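Local structure of glycosyl hyrolase, family 3 (Deinococcus radiodurans, 3TEV) at residues Leu26-Ala36 and Gln59-Val70; Gln188-Arg196 and Met266-Gly274. The protein probably hydrolyses O-glycosidic bonds, as a family 3 glycosyl hydrolase built on a TIM-barrel domain. All blocks are in the same frame, centred on the assembly; numbering follows the deposited sequence. Where two conformers were deposited one is given.

In the fold
From the N terminus, strand 22-24 leads into Leu26-Ala36, a loop that ends in the start of helix 33-42. After strand 46-49 the chain returns as helix 57-71, and interaction 1 closes this first loop by packing that helix against the first strand's outgoing loop and the helix after it. The chain then runs through the next strands and helices of the barrel before interaction 2 begins. Its loop, Gln188-Arg196, follows strand 174-180, and it meets short helix 267-272, which follows strand 258-261. The contacts are thus serial, neither nested nor crossed; the centres of interaction 1 and interaction 2 lie about 33 Å apart. One ties together successive elements of the barrel's outer layer; the other joins a loop to a short helix.

Interaction 1 (Leu26-Ala36 and Gln59-Val70); sequences LPGPELDKDTA and QLRRLCADLREV
Around Glu30 the loop comes closest to helix 59-70, with CA of Glu30 5.8 Å from CA of Leu63, and the two segments draw together again at Ala36 and Val70. Near the helix start, Gln59 NE2 donates to Pro29 O at 2.8 Å, meeting a lone pair in the carbonyl plane with an N-H...O angle of 154°. A bend at chi2 (-80°) brings the carboxamide alongside Pro29, whose CB lies 3.6 Å from Gln59 NE2. The same carboxamide also bonds to the chain between the segments, NE2 to Asn53 O and OE1 to Glu55 N and Ser56 N. Replacing Gln59 with an alanine would probably leave these groups without their shared partner and take from Pro29 O its carboxamide donor. A water bridges Pro29 O to Gln59 O, while a second accepts from Leu31 N and donates to Asp66 OD2. Farther along, the contact is apolar. Leu31, its CG swung opposite the backbone N (chi1 -167°), sends CD1 to Leu67 CD2 (3.9 Å) and CD2 to Val70 CG2 (3.8 Å). Leu63 CD1 packs against the loop backbone, 3.8 Å from Leu31 N. Leu26 and Leu67 meet tip to tip, CD1 to CD2 at 3.8 Å; Leu26 also touches strand 46-49, and Leu67 strand 76-79. The chemistry is therefore graded: methyls pack helix 59-70, in the barrel's outer layer, against the loop after strand 22-24, one carboxamide and one water serve Pro29 O near the helix start, and a second water links Leu31 N to the Asp66 carboxylate farther along.

Interaction 2 (Gln188-Arg196 and Met266-Gly274); sequences QDSHLALPR and MQAIDANYG
The His191 imidazole turns its CD2 edge to the carboxamide of Gln267, OE1 lying 3.6 Å from His191 CD2 with the two planes 54° apart, while Leu192 CG rests over one ring face, offset toward the rim. The phenol of Tyr273 is likewise approached at its edge: Leu194 CD1 lies 4.3 Å from Tyr273 CE2, the two side chains crossing at about a right angle, and Ile269 O sits in the ring plane. Between these flat groups runs the one hydrogen bond across the contact. Asn272 ND2 donates to Leu192 O at 2.9 Å, almost in line with the C=O and close to the plane of its own amide. Apolar contacts flank it. Leu192 CD2 reaches Ala271 CB (3.9 Å), and Leu194, its CG opposite the carbonyl carbon (chi1 -67°), lays CD2 on Ala268 CB (3.9 Å). Leu194 also touches Pro237 and Val228. An ST turn, Ser190 OG accepting from Leu192 N, accompanies the type I turn Ser190-Ala193. The loop probably corresponds to the mobile loop that contributes to catalysis in NagZ-type relatives; one asparagine hydrogen bond and small apolar contacts at a largely exposed surface would probably let it shift without breaking a large buried core.

Interaction 1 (Leu26-Ala36 and Gln59-Val70)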
ATOM      1  N   LEU A  26      11.249   8.877   5.124  1.00 42.66           N
ATOM      2  CA  LEU A  26      12.077  10.041   5.415  1.00 44.10           C
ATOM      3  C   LEU A  26      12.568   9.972   6.859  1.00 46.09           C
ATOM      4  O   LEU A  26      11.922   9.362   7.704  1.00 45.57           O
ATOM      5  CB  LEU A  26      11.253  11.310   5.209  1.00 43.82           C
ATOM      6  CG  LEU A  26      10.571  11.401   3.844  1.00 43.71           C
ATOM      7  CD1 LEU A  26       9.520  12.499   3.833  1.00 44.03           C
ATOM      8  CD2 LEU A  26      11.610  11.577   2.722  1.00 41.55           C
ATOM      9  N   PRO A  27      13.724  10.599   7.145  1.00 48.25           N
ATOM     10  CA  PRO A  27      14.337  10.448   8.475  1.00 49.68           C
ATOM     11  C   PRO A  27      13.600  11.124   9.647  1.00 51.20           C
ATOM     12  O   PRO A  27      13.566  10.563  10.745  1.00 52.03           O
ATOM     13  CB  PRO A  27      15.739  11.048   8.300  1.00 49.96           C
ATOM     14  CG  PRO A  27      15.695  11.851   7.037  1.00 49.45           C
ATOM     15  CD  PRO A  27      14.607  11.287   6.178  1.00 48.22           C
ATOM     16  N   GLY A  28      13.022  12.301   9.434  1.00 51.86           N
ATOM     17  CA  GLY A  28      12.424  13.040  10.540  1.00 53.24           C
ATOM     18  C   GLY A  28      11.251  13.961  10.241  1.00 53.44           C
ATOM     19  O   GLY A  28      10.649  13.883   9.179  1.00 52.88           O
ATOM     20  N   PRO A  29      10.906  14.830  11.209  1.00 54.48           N
ATOM     21  CA  PRO A  29       9.769  15.752  11.097  1.00 54.26           C
ATOM     22  C   PRO A  29      10.016  16.960  10.191  1.00 53.90           C
ATOM     23  O   PRO A  29       9.062  17.673   9.875  1.00 53.27           O
ATOM     24  CB  PRO A  29       9.556  16.216  12.538  1.00 54.45           C
ATOM     25  CG  PRO A  29      10.896  16.092  13.158  1.00 55.04           C
ATOM     26  CD  PRO A  29      11.500  14.859  12.561  1.00 54.61           C
ATOM     27  N   GLU A  30      11.266  17.195   9.796  1.00 53.70           N
ATOM     28  CA  GLU A  30      11.596  18.319   8.898  1.00 54.43           C
ATOM     29  C   GLU A  30      12.276  17.841   7.621  1.00 52.66           C
ATOM     30  O   GLU A  30      13.035  16.879   7.644  1.00 52.56           O
ATOM     31  CB  GLU A  30      12.465  19.380   9.601  1.00 55.93           C
ATOM     32  CG  GLU A  30      11.741  20.089  10.772  1.00 61.92           C
ATOM     33  CD  GLU A  30      12.663  20.460  11.939  1.00 69.24           C
ATOM     34  OE1 GLU A  30      13.783  20.987  11.701  1.00 72.75           O
ATOM     35  OE2 GLU A  30      12.257  20.231  13.108  1.00 72.78           O
ATOM     36  N   LEU A  31      11.994  18.508   6.506  1.00 50.93           N
ATOM     37  CA  LEU A  31      12.623  18.155   5.241  1.00 49.58           C
ATOM     38  C   LEU A  31      13.965  18.878   5.133  1.00 49.65           C
ATOM     39  O   LEU A  31      14.025  20.030   4.727  1.00 49.44           O
ATOM     40  CB  LEU A  31      11.710  18.503   4.057  1.00 48.95           C
ATOM     41  CG  LEU A  31      12.086  17.917   2.690  1.00 48.07           C
ATOM     42  CD1 LEU A  31      12.040  16.396   2.783  1.00 48.54           C
ATOM     43  CD2 LEU A  31      11.160  18.408   1.581  1.00 45.82           C
ATOM     44  N   ASP A  32      15.032  18.203   5.534  1.00 49.77           N
ATOM     45  CA  ASP A  32      16.375  18.768   5.461  1.00 50.61           C
ATOM     46  C   ASP A  32      16.817  18.901   3.993  1.00 49.93           C
ATOM     47  O   ASP A  32      16.338  18.179   3.121  1.00 48.90           O
ATOM     48  CB  ASP A  32      17.347  17.863   6.215  1.00 51.10           C
ATOM     49  CG  ASP A  32      17.334  16.456   5.672  1.00 53.51           C
ATOM     50  OD1 ASP A  32      16.303  15.754   5.866  1.00 57.57           O
ATOM     51  OD2 ASP A  32      18.307  16.062   4.997  1.00 54.72           O
ATOM     52  N   LYS A  33      17.743  19.817   3.736  1.00 50.56           N
ATOM     53  CA  LYS A  33      18.250  20.076   2.374  1.00 50.52           C
ATOM     54  C   LYS A  33      18.777  18.842   1.619  1.00 49.33           C
ATOM     55  O   LYS A  33      18.515  18.697   0.421  1.00 48.60           O
ATOM     56  CB  LYS A  33      19.287  21.219   2.363  1.00 51.68           C
ATOM     57  CG  LYS A  33      20.518  20.978   3.241  1.00 56.23           C
ATOM     58  CD  LYS A  33      21.603  22.080   3.144  1.00 61.61           C
ATOM     59  CE  LYS A  33      22.704  21.783   4.177  1.00 65.70           C
ATOM     60  NZ  LYS A  33      23.756  22.845   4.306  1.00 67.74           N
ATOM     61  N   ASP A  34      19.499  17.957   2.308  1.00 48.87           N
ATOM     62  CA  ASP A  34      20.054  16.757   1.670  1.00 48.00           C
ATOM     63  C   ASP A  34      18.939  15.833   1.211  1.00 45.80           C
ATOM     64  O   ASP A  34      19.002  15.259   0.124  1.00 45.48           O
ATOM     65  CB  ASP A  34      21.051  16.022   2.585  1.00 49.18           C
ATOM     66  CG  ASP A  34      22.389  16.780   2.751  1.00 53.56           C
ATOM     67  OD1 ASP A  34      22.820  17.509   1.818  1.00 58.69           O
ATOM     68  OD2 ASP A  34      23.040  16.637   3.816  1.00 57.01           O
ATOM     69  N   THR A  35      17.895  15.722   2.018  1.00 43.97           N
ATOM     70  CA  THR A  35      16.734  14.921   1.644  1.00 42.18           C
ATOM     71  C   THR A  35      16.019  15.546   0.446  1.00 40.97           C
ATOM     72  O   THR A  35      15.639  14.836  -0.485  1.00 40.98           O
ATOM     73  CB  THR A  35      15.784  14.706   2.846  1.00 42.50           C
ATOM     74  OG1 THR A  35      16.514  14.059   3.904  1.00 43.89           O
ATOM     75  CG2 THR A  35      14.589  13.846   2.475  1.00 40.94           C
ATOM     76  N   ALA A  36      15.868  16.871   0.449  1.00 39.70           N
ATOM     77  CA  ALA A  36      15.276  17.569  -0.689  1.00 38.30           C
ATOM     78  C   ALA A  36      16.096  17.314  -1.961  1.00 38.14           C
ATOM     79  O   ALA A  36      15.527  17.012  -3.012  1.00 38.15           O
ATOM     80  CB  ALA A  36      15.183  19.060  -0.412  1.00 37.59           C
ATOM     81  N   GLN A  59       3.642  21.319  12.283  1.00 60.50           N
ATOM     82  CA  GLN A  59       4.893  20.783  11.746  1.00 57.35           C
ATOM     83  C   GLN A  59       4.600  19.882  10.545  1.00 55.20           C
ATOM     84  O   GLN A  59       5.273  19.962   9.524  1.00 54.62           O
ATOM     85  CB  GLN A  59       5.688  20.044  12.840  1.00 57.11           C
ATOM     86  CG  GLN A  59       6.707  19.007  12.342  1.00 54.43           C
ATOM     87  CD  GLN A  59       6.046  17.680  11.972  1.00 51.55           C
ATOM     88  OE1 GLN A  59       5.123  17.230  12.651  1.00 48.83           O
ATOM     89  NE2 GLN A  59       6.495  17.070  10.874  1.00 49.36           N
ATOM     90  N   LEU A  60       3.582  19.042  10.679  1.00 53.03           N
ATOM     91  CA  LEU A  60       3.222  18.106   9.626  1.00 50.91           C
ATOM     92  C   LEU A  60       2.748  18.835   8.372  1.00 50.18           C
ATOM     93  O   LEU A  60       3.090  18.440   7.247  1.00 49.08           O
ATOM     94  CB  LEU A  60       2.179  17.114  10.128  1.00 50.22           C
ATOM     95  CG  LEU A  60       1.815  15.910   9.266  1.00 49.25           C
ATOM     96  CD1 LEU A  60       3.038  15.163   8.759  1.00 48.14           C
ATOM     97  CD2 LEU A  60       0.901  14.975  10.055  1.00 48.71           C
ATOM     98  N   ARG A  61       1.990  19.908   8.571  1.00 49.91           N
ATOM     99  CA  ARG A  61       1.533  20.738   7.462  1.00 50.52           C
ATOM    100  C   ARG A  61       2.715  21.354   6.717  1.00 49.89           C
ATOM    101  O   ARG A  61       2.715  21.394   5.493  1.00 49.63           O
ATOM    102  CB  ARG A  61       0.579  21.840   7.940  1.00 51.04           C
ATOM    103  CG  ARG A  61      -0.010  22.679   6.806  1.00 53.57           C
ATOM    104  CD  ARG A  61      -1.088  23.659   7.299  1.00 61.43           C
ATOM    105  NE  ARG A  61      -2.331  22.990   7.723  1.00 66.16           N
ATOM    106  CZ  ARG A  61      -2.700  22.773   8.994  1.00 69.71           C
ATOM    107  NH1 ARG A  61      -3.849  22.161   9.260  1.00 70.99           N
ATOM    108  NH2 ARG A  61      -1.934  23.172  10.008  1.00 71.40           N
ATOM    109  N   ARG A  62       3.701  21.836   7.472  1.00 49.42           N
ATOM    110  CA  ARG A  62       4.944  22.363   6.924  1.00 49.41           C
ATOM    111  C   ARG A  62       5.711  21.267   6.151  1.00 46.98           C
ATOM    112  O   ARG A  62       6.144  21.486   5.019  1.00 46.43           O
ATOM    113  CB  ARG A  62       5.796  22.973   8.047  1.00 51.08           C
ATOM    114  CG  ARG A  62       6.976  23.851   7.592  1.00 57.46           C
ATOM    115  CD  ARG A  62       7.832  24.336   8.785  1.00 66.90           C
ATOM    116  NE  ARG A  62       7.023  24.699   9.964  1.00 73.46           N
ATOM    117  CZ  ARG A  62       7.017  24.032  11.127  1.00 76.80           C
ATOM    118  NH1 ARG A  62       6.237  24.439  12.133  1.00 76.99           N
ATOM    119  NH2 ARG A  62       7.795  22.957  11.291  1.00 78.13           N
ATOM    120  N   LEU A  63       5.816  20.081   6.738  1.00 44.51           N
ATOM    121  CA  LEU A  63       6.519  18.971   6.091  1.00 42.10           C
ATOM    122  C   LEU A  63       5.886  18.538   4.756  1.00 41.13           C
ATOM    123  O   LEU A  63       6.597  18.340   3.776  1.00 40.47           O
ATOM    124  CB  LEU A  63       6.656  17.783   7.047  1.00 41.32           C
ATOM    125  CG  LEU A  63       7.255  16.507   6.457  1.00 40.40           C
ATOM    126  CD1 LEU A  63       8.690  16.731   5.902  1.00 40.20           C
ATOM    127  CD2 LEU A  63       7.261  15.404   7.470  1.00 39.11           C
ATOM    128  N   CYS A  64       4.560  18.416   4.712  1.00 40.29           N
ATOM    129  CA  CYS A  64       3.873  17.976   3.507  1.00 39.90           C
ATOM    130  C   CYS A  64       3.840  19.047   2.422  1.00 40.14           C
ATOM    131  O   CYS A  64       3.846  18.717   1.222  1.00 39.43           O
ATOM    132  CB  CYS A  64       2.470  17.481   3.830  1.00 39.94           C
ATOM    133  SG  CYS A  64       2.544  16.027   4.898  1.00 41.90           S
ATOM    134  N   ALA A  65       3.823  20.320   2.841  1.00 40.18           N
ATOM    135  CA  ALA A  65       3.872  21.419   1.890  1.00 40.34           C
ATOM    136  C   ALA A  65       5.240  21.417   1.242  1.00 40.30           C
ATOM    137  O   ALA A  65       5.344  21.517   0.023  1.00 40.69           O
ATOM    138  CB  ALA A  65       3.567  22.784   2.560  1.00 40.50           C
ATOM    139  N   ASP A  66       6.285  21.272   2.051  1.00 39.87           N
ATOM    140  CA  ASP A  66       7.637  21.157   1.511  1.00 39.30           C
ATOM    141  C   ASP A  66       7.774  19.979   0.522  1.00 38.54           C
ATOM    142  O   ASP A  66       8.387  20.116  -0.544  1.00 38.75           O
ATOM    143  CB  ASP A  66       8.650  21.030   2.646  1.00 39.25           C
ATOM    144  CG  ASP A  66       8.751  22.296   3.490  1.00 40.99           C
ATOM    145  OD1 ASP A  66       8.240  23.375   3.088  1.00 42.79           O
ATOM    146  OD2 ASP A  66       9.332  22.212   4.586  1.00 40.68           O
ATOM    147  N   LEU A  67       7.194  18.835   0.873  1.00 37.55           N
ATOM    148  CA  LEU A  67       7.295  17.646   0.027  1.00 36.62           C
ATOM    149  C   LEU A  67       6.580  17.864  -1.283  1.00 37.23           C
ATOM    150  O   LEU A  67       7.055  17.441  -2.327  1.00 37.52           O
ATOM    151  CB  LEU A  67       6.709  16.425   0.720  1.00 35.04           C
ATOM    152  CG  LEU A  67       7.591  15.835   1.809  1.00 33.74           C
ATOM    153  CD1 LEU A  67       6.753  14.920   2.785  1.00 29.78           C
ATOM    154  CD2 LEU A  67       8.770  15.104   1.162  1.00 31.06           C
ATOM    155  N   ARG A  68       5.437  18.536  -1.221  1.00 37.63           N
ATOM    156  CA  ARG A  68       4.702  18.834  -2.415  1.00 38.52           C
ATOM    157  C   ARG A  68       5.478  19.801  -3.316  1.00 39.38           C
ATOM    158  O   ARG A  68       5.432  19.676  -4.540  1.00 39.36           O
ATOM    159  CB  ARG A  68       3.310  19.394  -2.075  1.00 38.57           C
ATOM    160  CG  ARG A  68       2.606  20.051  -3.260  1.00 38.61           C
ATOM    161  CD  ARG A  68       2.322  19.046  -4.395  1.00 39.52           C
ATOM    162  NE  ARG A  68       1.619  19.690  -5.502  1.00 41.93           N
ATOM    163  CZ  ARG A  68       2.208  20.428  -6.444  1.00 42.89           C
ATOM    164  NH1 ARG A  68       3.526  20.637  -6.427  1.00 40.54           N
ATOM    165  NH2 ARG A  68       1.468  20.969  -7.408  1.00 44.88           N
ATOM    166  N   GLU A  69       6.185  20.755  -2.712  0.50 39.71           N
ATOM    167  CA  GLU A  69       6.964  21.720  -3.477  0.50 40.07           C
ATOM    168  C   GLU A  69       8.138  21.037  -4.187  0.50 39.52           C
ATOM    169  O   GLU A  69       8.387  21.291  -5.359  0.50 39.55           O
ATOM    170  CB  GLU A  69       7.441  22.868  -2.583  0.50 40.56           C
ATOM    171  CG  GLU A  69       8.455  23.805  -3.243  0.50 42.99           C
ATOM    172  CD  GLU A  69       7.875  24.590  -4.408  0.50 45.75           C
ATOM    173  OE1 GLU A  69       6.635  24.771  -4.453  0.50 48.58           O
ATOM    174  OE2 GLU A  69       8.658  25.037  -5.278  0.50 46.44           O
ATOM    175  N   VAL A  70       8.827  20.144  -3.479  1.00 39.23           N
ATOM    176  CA  VAL A  70       9.969  19.426  -4.038  1.00 37.48           C
ATOM    177  C   VAL A  70       9.540  18.389  -5.080  1.00 36.80           C
ATOM    178  O   VAL A  70      10.122  18.325  -6.142  1.00 36.26           O
ATOM    179  CB  VAL A  70      10.814  18.775  -2.908  1.00 37.61           C
ATOM    180  CG1 VAL A  70      12.004  17.965  -3.470  1.00 36.58           C
ATOM    181  CG2 VAL A  70      11.313  19.852  -1.959  1.00 37.31           C
TER
HETATM  182  O   HOH W   1       8.408  20.310   9.033  1.00 50.28           O
HETATM  183  O   HOH W   2       9.790  20.552   6.456  1.00 42.54           O

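Interaction 2 (Gln188-Arg196 and Met266-Gly274)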
ATOM      1  N   GLN A 188       3.252 -19.024  10.443  1.00 68.70           N
ATOM      2  CA  GLN A 188       4.701 -18.893  10.262  1.00 66.26           C
ATOM      3  C   GLN A 188       5.436 -20.055  10.893  1.00 66.30           C
ATOM      4  O   GLN A 188       5.322 -20.300  12.090  1.00 66.86           O
ATOM      5  CB  GLN A 188       5.236 -17.617  10.913  1.00 66.29           C
ATOM      6  CG  GLN A 188       5.063 -16.361  10.126  1.00 65.66           C
ATOM      7  CD  GLN A 188       6.059 -15.289  10.531  1.00 66.43           C
ATOM      8  OE1 GLN A 188       7.162 -15.195   9.976  1.00 66.18           O
ATOM      9  NE2 GLN A 188       5.666 -14.456  11.488  1.00 67.80           N
ATOM     10  N   ASP A 189       6.228 -20.739  10.087  1.00 64.80           N
ATOM     11  CA  ASP A 189       7.043 -21.854  10.541  1.00 64.99           C
ATOM     12  C   ASP A 189       8.210 -21.391  11.474  1.00 62.38           C
ATOM     13  O   ASP A 189       8.587 -22.094  12.409  1.00 63.70           O
ATOM     14  CB  ASP A 189       7.516 -22.612   9.292  1.00 66.13           C
ATOM     15  CG  ASP A 189       8.619 -23.591   9.577  1.00 70.29           C
ATOM     16  OD1 ASP A 189       8.309 -24.751   9.933  1.00 74.09           O
ATOM     17  OD2 ASP A 189       9.803 -23.198   9.415  1.00 72.77           O
ATOM     18  N   SER A 190       8.772 -20.212  11.209  1.00 57.60           N
ATOM     19  CA  SER A 190       9.724 -19.548  12.108  1.00 54.07           C
ATOM     20  C   SER A 190       9.695 -18.048  11.791  1.00 51.03           C
ATOM     21  O   SER A 190       9.045 -17.643  10.823  1.00 49.41           O
ATOM     22  CB  SER A 190      11.146 -20.104  11.934  1.00 54.06           C
ATOM     23  OG  SER A 190      11.800 -19.510  10.828  1.00 51.97           O
ATOM     24  N   HIS A 191      10.396 -17.225  12.581  1.00 48.96           N
ATOM     25  CA  HIS A 191      10.434 -15.773  12.294  1.00 46.88           C
ATOM     26  C   HIS A 191      11.165 -15.416  10.981  1.00 45.10           C
ATOM     27  O   HIS A 191      11.067 -14.300  10.495  1.00 45.62           O
ATOM     28  CB  HIS A 191      10.978 -14.960  13.476  1.00 47.38           C
ATOM     29  CG  HIS A 191      12.456 -15.099  13.684  1.00 47.28           C
ATOM     30  ND1 HIS A 191      13.025 -16.204  14.283  1.00 46.82           N
ATOM     31  CD2 HIS A 191      13.482 -14.271  13.377  1.00 45.96           C
ATOM     32  CE1 HIS A 191      14.337 -16.051  14.333  1.00 45.96           C
ATOM     33  NE2 HIS A 191      14.640 -14.884  13.794  1.00 46.05           N
ATOM     34  N   LEU A 192      11.879 -16.366  10.392  1.00 43.02           N
ATOM     35  CA  LEU A 192      12.568 -16.096   9.140  1.00 41.24           C
ATOM     36  C   LEU A 192      11.844 -16.676   7.930  1.00 40.60           C
ATOM     37  O   LEU A 192      12.275 -16.491   6.794  1.00 41.04           O
ATOM     38  CB  LEU A 192      14.003 -16.607   9.195  1.00 41.21           C
ATOM     39  CG  LEU A 192      14.900 -15.953  10.252  1.00 40.84           C
ATOM     40  CD1 LEU A 192      16.296 -16.537  10.157  1.00 40.59           C
ATOM     41  CD2 LEU A 192      14.942 -14.428  10.063  1.00 39.68           C
ATOM     42  N   ALA A 193      10.751 -17.375   8.172  1.00 39.40           N
ATOM     43  CA  ALA A 193      10.021 -17.993   7.085  1.00 39.65           C
ATOM     44  C   ALA A 193       8.873 -17.071   6.663  1.00 39.62           C
ATOM     45  O   ALA A 193       8.307 -16.358   7.501  1.00 39.66           O
ATOM     46  CB  ALA A 193       9.479 -19.369   7.528  1.00 39.33           C
ATOM     47  N   LEU A 194       8.520 -17.088   5.381  1.00 40.12           N
ATOM     48  CA  LEU A 194       7.342 -16.358   4.934  1.00 41.43           C
ATOM     49  C   LEU A 194       6.099 -17.003   5.533  1.00 41.73           C
ATOM     50  O   LEU A 194       6.001 -18.217   5.571  1.00 42.21           O
ATOM     51  CB  LEU A 194       7.236 -16.362   3.405  1.00 41.96           C
ATOM     52  CG  LEU A 194       8.328 -15.576   2.667  1.00 44.24           C
ATOM     53  CD1 LEU A 194       8.243 -15.834   1.168  1.00 45.28           C
ATOM     54  CD2 LEU A 194       8.235 -14.064   2.967  1.00 44.19           C
ATOM     55  N   PRO A 195       5.154 -16.194   6.027  1.00 42.67           N
ATOM     56  CA  PRO A 195       3.916 -16.808   6.480  1.00 43.59           C
ATOM     57  C   PRO A 195       3.192 -17.473   5.318  1.00 44.60           C
ATOM     58  O   PRO A 195       3.319 -17.019   4.176  1.00 44.56           O
ATOM     59  CB  PRO A 195       3.097 -15.628   7.021  1.00 43.95           C
ATOM     60  CG  PRO A 195       3.881 -14.390   6.729  1.00 43.95           C
ATOM     61  CD  PRO A 195       5.260 -14.766   6.379  1.00 42.96           C
ATOM     62  N   ARG A 196       2.464 -18.551   5.613  1.00 46.34           N
ATOM     63  CA  ARG A 196       1.704 -19.300   4.616  1.00 48.10           C
ATOM     64  C   ARG A 196       0.218 -19.353   4.960  1.00 48.53           C
ATOM     65  O   ARG A 196      -0.166 -19.278   6.126  1.00 49.23           O
ATOM     66  CB  ARG A 196       2.215 -20.741   4.486  1.00 49.45           C
ATOM     67  CG  ARG A 196       3.668 -20.890   4.123  1.00 52.30           C
ATOM     68  CD  ARG A 196       4.026 -22.358   3.855  1.00 59.29           C
ATOM     69  NE  ARG A 196       3.596 -22.817   2.528  1.00 63.02           N
ATOM     70  CZ  ARG A 196       4.322 -22.687   1.408  1.00 64.16           C
ATOM     71  NH1 ARG A 196       5.525 -22.106   1.443  1.00 62.97           N
ATOM     72  NH2 ARG A 196       3.842 -23.138   0.245  1.00 64.66           N
HETATM   73  N   MSE A 266      10.796  -5.811   5.745  1.00 77.70           N
HETATM   74  CA  MSE A 266      10.327  -6.755   6.742  1.00 80.52           C
HETATM   75  C   MSE A 266      11.160  -8.029   6.729  1.00 80.25           C
HETATM   76  O   MSE A 266      11.561  -8.518   5.664  1.00 79.83           O
HETATM   77  CB  MSE A 266       8.836  -7.019   6.569  1.00 80.99           C
HETATM   78  CG  MSE A 266       8.005  -5.845   7.076  1.00 84.96           C
HETATM   79 SE   MSE A 266       6.175  -5.898   6.449  0.75 89.25          SE
HETATM   80  CE  MSE A 266       5.540  -7.453   7.480  1.00 88.34           C
ATOM     81  N   GLN A 267      11.423  -8.536   7.931  1.00 81.05           N
ATOM     82  CA  GLN A 267      12.455  -9.537   8.176  1.00 81.20           C
ATOM     83  C   GLN A 267      12.383 -10.784   7.291  1.00 79.76           C
ATOM     84  O   GLN A 267      13.395 -11.202   6.730  1.00 80.07           O
ATOM     85  CB  GLN A 267      12.473  -9.931   9.656  1.00 82.17           C
ATOM     86  CG  GLN A 267      13.801 -10.524  10.115  1.00 83.91           C
ATOM     87  CD  GLN A 267      13.868 -10.785  11.624  1.00 87.44           C
ATOM     88  OE1 GLN A 267      12.842 -10.931  12.299  1.00 86.38           O
ATOM     89  NE2 GLN A 267      15.089 -10.858  12.152  1.00 88.24           N
ATOM     90  N   ALA A 268      11.196 -11.377   7.167  1.00 78.32           N
ATOM     91  CA  ALA A 268      11.043 -12.622   6.409  1.00 75.98           C
ATOM     92  C   ALA A 268      11.449 -12.470   4.940  1.00 74.21           C
ATOM     93  O   ALA A 268      12.084 -13.364   4.382  1.00 73.92           O
ATOM     94  CB  ALA A 268       9.623 -13.172   6.536  1.00 76.04           C
ATOM     95  N   ILE A 269      11.088 -11.346   4.321  1.00 71.90           N
ATOM     96  CA  ILE A 269      11.520 -11.062   2.952  1.00 69.48           C
ATOM     97  C   ILE A 269      13.028 -10.833   2.920  1.00 68.68           C
ATOM     98  O   ILE A 269      13.756 -11.418   2.102  1.00 67.95           O
ATOM     99  CB  ILE A 269      10.787  -9.832   2.358  1.00 69.36           C
ATOM    100  CG1 ILE A 269       9.428 -10.246   1.801  1.00 68.67           C
ATOM    101  CG2 ILE A 269      11.634  -9.149   1.260  1.00 69.65           C
ATOM    102  CD1 ILE A 269       9.466 -10.857   0.404  1.00 67.34           C
ATOM    103  N   ASP A 270      13.478  -9.988   3.838  1.00 68.35           N
ATOM    104  CA  ASP A 270      14.863  -9.571   3.905  1.00 68.49           C
ATOM    105  C   ASP A 270      15.804 -10.768   4.055  1.00 68.19           C
ATOM    106  O   ASP A 270      16.920 -10.751   3.528  1.00 68.91           O
ATOM    107  CB  ASP A 270      15.036  -8.598   5.075  1.00 69.65           C
ATOM    108  CG  ASP A 270      16.123  -7.587   4.842  1.00 70.41           C
ATOM    109  OD1 ASP A 270      16.321  -7.127   3.689  1.00 70.42           O
ATOM    110  OD2 ASP A 270      16.768  -7.240   5.843  1.00 71.44           O
ATOM    111  N   ALA A 271      15.340 -11.803   4.758  1.00 66.66           N
ATOM    112  CA  ALA A 271      16.137 -12.994   4.998  1.00 66.14           C
ATOM    113  C   ALA A 271      16.148 -13.939   3.808  1.00 64.88           C
ATOM    114  O   ALA A 271      16.991 -14.831   3.729  1.00 65.94           O
ATOM    115  CB  ALA A 271      15.647 -13.735   6.263  1.00 65.80           C
ATOM    116  N   ASN A 272      15.197 -13.764   2.902  1.00 62.44           N
ATOM    117  CA  ASN A 272      15.001 -14.710   1.800  1.00 60.84           C
ATOM    118  C   ASN A 272      15.364 -14.188   0.401  1.00 59.25           C
ATOM    119  O   ASN A 272      15.582 -14.987  -0.516  1.00 58.75           O
ATOM    120  CB  ASN A 272      13.571 -15.272   1.837  1.00 60.69           C
ATOM    121  CG  ASN A 272      13.343 -16.215   3.022  1.00 61.91           C
ATOM    122  OD1 ASN A 272      13.745 -17.380   2.991  1.00 65.34           O
ATOM    123  ND2 ASN A 272      12.701 -15.711   4.069  1.00 60.52           N
ATOM    124  N   TYR A 273      15.447 -12.856   0.262  1.00 56.91           N
ATOM    125  CA  TYR A 273      15.717 -12.191  -1.015  1.00 55.19           C
ATOM    126  C   TYR A 273      16.692 -11.018  -0.818  1.00 55.48           C
ATOM    127  O   TYR A 273      16.829 -10.488   0.292  1.00 54.79           O
ATOM    128  CB  TYR A 273      14.408 -11.658  -1.627  1.00 53.91           C
ATOM    129  CG  TYR A 273      13.333 -12.708  -1.840  1.00 53.18           C
ATOM    130  CD1 TYR A 273      13.202 -13.373  -3.072  1.00 52.78           C
ATOM    131  CD2 TYR A 273      12.442 -13.039  -0.810  1.00 52.15           C
ATOM    132  CE1 TYR A 273      12.224 -14.351  -3.268  1.00 53.28           C
ATOM    133  CE2 TYR A 273      11.455 -14.034  -0.985  1.00 52.91           C
ATOM    134  CZ  TYR A 273      11.351 -14.683  -2.218  1.00 53.70           C
ATOM    135  OH  TYR A 273      10.380 -15.648  -2.387  1.00 53.88           O
ATOM    136  N   GLY A 274      17.372 -10.626  -1.896  1.00 55.73           N
ATOM    137  CA  GLY A 274      18.080  -9.345  -1.940  1.00 56.69           C
ATOM    138  C   GLY A 274      17.090  -8.200  -2.170  1.00 56.06           C
ATOM    139  O   GLY A 274      16.070  -8.394  -2.816  1.00 55.25           O
TER